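PDB 1W5R: arylamine n-acetyltransferase from Mycobacterium smegmatis, which catalyses, in its natural form, transfer of an acetyl group from acetyl-CoA to arylamines, probably through a cysteine-based catalytic triad that the engineered substitution disrupts. Local coordinates for residues M6-Y11 against G81-E86. The protein carries 1 engineered substitution. Sequence-based numbering, arbitrary orientation.
Sequences MDLGGY and GYVLEE
Val83 sets one of its methyl groups squarely on the ring of Tyr11: CG2 lies 3.6 Å from the ring centroid and only 12° off the ring normal, a CH-pi contact over the face. The other methyl, CG1, stands above the same face, just beyond the rim near CE2, 3.6 Å away, so both branches of the valine are used. A chi1 of 174°, which puts CG opposite the backbone N, carries the Tyr11 ring out from the first helical turn to meet them. Nearly one turn further along helix 73-87, Glu86 offers its aliphatic part to Leu8. Its CG packs 3.6 Å from Leu8 CG and equally close to CD1, while Leu8 CD2 leans back toward Val83 CG2 at 4.1 Å. The bend at chi2 of Glu86 (62°) turns the carboxylate aside from this apolar patch; OE1 comes to 3.8 Å from Met6 CG, and OE2 has a long, weak ion pair with Arg20. Met6 runs past Glu86 in the opposite direction and crosses Tyr82 at about a right angle, its CE 4.0 Å from Tyr82 CB. No hydrogen bond joins the two segments. Asp7 instead caps its own helix, OD1 accepting from Gly10 N at 3.0 Å from above the carboxylate plane. The contact thus packs the chain start and helix 8-14 against helix 73-87, largely through carbon atoms, consistent with the N-terminal helical bundle of the arylamine N-acetyltransferase fold. Tyr11 continues inward to helix 25-38, where its OH hydrogen-bonds His35 ND1, while Met6 and Val83 also touch helix 57-66, and Tyr82 makes a cation-pi contact with Arg93 on strand 90-98.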
ATOM      1  N   MET A   6     -30.816  17.688  21.908  1.00 40.54           N
ATOM      2  CA  MET A   6     -29.826  18.044  20.851  1.00 40.46           C
ATOM      3  C   MET A   6     -30.214  17.394  19.524  1.00 39.85           C
ATOM      4  O   MET A   6     -31.260  16.746  19.428  1.00 40.01           O
ATOM      5  CB  MET A   6     -28.420  17.588  21.250  1.00 40.59           C
ATOM      6  CG  MET A   6     -28.223  17.321  22.729  1.00 40.84           C
ATOM      7  SD  MET A   6     -26.507  16.902  23.092  1.00 41.01           S
ATOM      8  CE  MET A   6     -25.934  18.435  23.820  1.00 40.75           C
ATOM      9  N   ASP A   7     -29.374  17.568  18.503  1.00 38.87           N
ATOM     10  CA  ASP A   7     -29.585  16.901  17.220  1.00 37.56           C
ATOM     11  C   ASP A   7     -28.887  15.546  17.212  1.00 36.13           C
ATOM     12  O   ASP A   7     -27.871  15.351  16.521  1.00 36.14           O
ATOM     13  CB  ASP A   7     -29.121  17.779  16.045  1.00 37.96           C
ATOM     14  CG  ASP A   7     -29.441  17.163  14.678  1.00 38.71           C
ATOM     15  OD1 ASP A   7     -30.415  16.382  14.571  1.00 38.61           O
ATOM     16  OD2 ASP A   7     -28.710  17.464  13.705  1.00 39.48           O
ATOM     17  N   LEU A   8     -29.430  14.606  17.985  1.00 34.04           N
ATOM     18  CA  LEU A   8     -28.886  13.253  17.986  1.00 31.57           C
ATOM     19  C   LEU A   8     -29.187  12.525  16.687  1.00 29.85           C
ATOM     20  O   LEU A   8     -28.374  11.727  16.227  1.00 29.33           O
ATOM     21  CB  LEU A   8     -29.368  12.441  19.182  1.00 31.86           C
ATOM     22  CG  LEU A   8     -28.722  12.711  20.542  1.00 31.69           C
ATOM     23  CD1 LEU A   8     -28.532  11.386  21.231  1.00 31.71           C
ATOM     24  CD2 LEU A   8     -27.377  13.447  20.467  1.00 31.76           C
ATOM     25  N   GLY A   9     -30.347  12.808  16.097  1.00 27.65           N
ATOM     26  CA  GLY A   9     -30.708  12.263  14.785  1.00 25.25           C
ATOM     27  C   GLY A   9     -29.666  12.558  13.715  1.00 23.07           C
ATOM     28  O   GLY A   9     -29.330  11.691  12.903  1.00 22.60           O
ATOM     29  N   GLY A  10     -29.163  13.789  13.717  1.00 21.41           N
ATOM     30  CA  GLY A  10     -28.093  14.192  12.814  1.00 19.48           C
ATOM     31  C   GLY A  10     -26.838  13.372  13.083  1.00 18.02           C
ATOM     32  O   GLY A  10     -26.229  12.846  12.145  1.00 17.54           O
ATOM     33  N   TYR A  11     -26.473  13.244  14.360  1.00 16.82           N
ATOM     34  CA  TYR A  11     -25.274  12.469  14.723  1.00 15.80           C
ATOM     35  C   TYR A  11     -25.404  11.001  14.352  1.00 15.98           C
ATOM     36  O   TYR A  11     -24.492  10.423  13.760  1.00 15.91           O
ATOM     37  CB  TYR A  11     -24.938  12.600  16.207  1.00 15.12           C
ATOM     38  CG  TYR A  11     -23.802  11.690  16.637  1.00 13.89           C
ATOM     39  CD1 TYR A  11     -22.470  12.057  16.438  1.00 13.97           C
ATOM     40  CD2 TYR A  11     -24.069  10.456  17.234  1.00 14.65           C
ATOM     41  CE1 TYR A  11     -21.432  11.210  16.814  1.00 14.02           C
ATOM     42  CE2 TYR A  11     -23.045   9.607  17.624  1.00 13.36           C
ATOM     43  CZ  TYR A  11     -21.728   9.994  17.425  1.00 13.82           C
ATOM     44  OH  TYR A  11     -20.715   9.146  17.826  1.00 13.20           O
ATOM     45  N   GLY A  81     -18.926  12.708  23.948  1.00 12.39           N
ATOM     46  CA  GLY A  81     -19.318  12.979  25.333  1.00 13.11           C
ATOM     47  C   GLY A  81     -20.741  13.510  25.432  1.00 13.20           C
ATOM     48  O   GLY A  81     -21.539  13.019  26.234  1.00 13.67           O
ATOM     49  N   TYR A  82     -21.075  14.504  24.612  1.00 13.77           N
ATOM     50  CA  TYR A  82     -22.431  15.070  24.598  1.00 14.29           C
ATOM     51  C   TYR A  82     -23.446  14.034  24.156  1.00 14.80           C
ATOM     52  O   TYR A  82     -24.523  13.913  24.760  1.00 15.72           O
ATOM     53  CB  TYR A  82     -22.507  16.285  23.669  1.00 14.25           C
ATOM     54  CG  TYR A  82     -21.686  17.472  24.132  1.00 14.15           C
ATOM     55  CD1 TYR A  82     -20.652  17.997  23.337  1.00 13.97           C
ATOM     56  CD2 TYR A  82     -21.951  18.084  25.357  1.00 14.47           C
ATOM     57  CE1 TYR A  82     -19.901  19.093  23.776  1.00 14.95           C
ATOM     58  CE2 TYR A  82     -21.214  19.169  25.800  1.00 14.76           C
ATOM     59  CZ  TYR A  82     -20.194  19.682  25.002  1.00 14.54           C
ATOM     60  OH  TYR A  82     -19.459  20.759  25.430  1.00 14.63           O
ATOM     61  N   VAL A  83     -23.102  13.273  23.121  1.00 14.63           N
ATOM     62  CA  VAL A  83     -24.004  12.256  22.585  1.00 15.15           C
ATOM     63  C   VAL A  83     -24.318  11.210  23.647  1.00 15.16           C
ATOM     64  O   VAL A  83     -25.496  10.869  23.859  1.00 15.37           O
ATOM     65  CB  VAL A  83     -23.428  11.572  21.322  1.00 14.69           C
ATOM     66  CG1 VAL A  83     -24.226  10.328  20.982  1.00 15.89           C
ATOM     67  CG2 VAL A  83     -23.419  12.535  20.169  1.00 15.01           C
ATOM     68  N   LEU A  84     -23.286  10.714  24.329  1.00 15.06           N
ATOM     69  CA  LEU A  84     -23.496   9.647  25.313  1.00 15.56           C
ATOM     70  C   LEU A  84     -24.322  10.117  26.504  1.00 16.24           C
ATOM     71  O   LEU A  84     -25.199   9.387  26.977  1.00 16.46           O
ATOM     72  CB  LEU A  84     -22.182   9.017  25.763  1.00 15.19           C
ATOM     73  CG  LEU A  84     -21.390   8.290  24.666  1.00 14.26           C
ATOM     74  CD1 LEU A  84     -20.086   7.825  25.252  1.00 13.69           C
ATOM     75  CD2 LEU A  84     -22.140   7.113  24.000  1.00 14.95           C
ATOM     76  N   GLU A  85     -24.045  11.333  26.971  1.00 17.32           N
ATOM     77  CA  GLU A  85     -24.844  11.991  28.012  1.00 19.11           C
ATOM     78  C   GLU A  85     -26.309  12.073  27.637  1.00 19.61           C
ATOM     79  O   GLU A  85     -27.197  11.759  28.452  1.00 19.82           O
ATOM     80  CB  GLU A  85     -24.350  13.416  28.210  1.00 19.98           C
ATOM     81  CG  GLU A  85     -23.185  13.522  29.107  1.00 21.67           C
ATOM     82  CD  GLU A  85     -22.921  14.948  29.541  1.00 21.34           C
ATOM     83  OE1 GLU A  85     -23.077  15.897  28.723  1.00 21.81           O
ATOM     84  OE2 GLU A  85     -22.527  15.101  30.703  1.00 21.43           O
ATOM     85  N   GLU A  86     -26.565  12.509  26.408  1.00 20.18           N
ATOM     86  CA  GLU A  86     -27.931  12.707  25.944  1.00 21.23           C
ATOM     87  C   GLU A  86     -28.665  11.372  25.948  1.00 21.09           C
ATOM     88  O   GLU A  86     -29.839  11.307  26.318  1.00 21.41           O
ATOM     89  CB  GLU A  86     -27.951  13.372  24.559  1.00 21.77           C
ATOM     90  CG  GLU A  86     -29.346  13.599  23.953  1.00 24.23           C
ATOM     91  CD  GLU A  86     -30.242  14.531  24.769  1.00 26.93           C
ATOM     92  OE1 GLU A  86     -29.736  15.314  25.608  1.00 28.36           O
ATOM     93  OE2 GLU A  86     -31.469  14.474  24.557  1.00 29.05           O
TER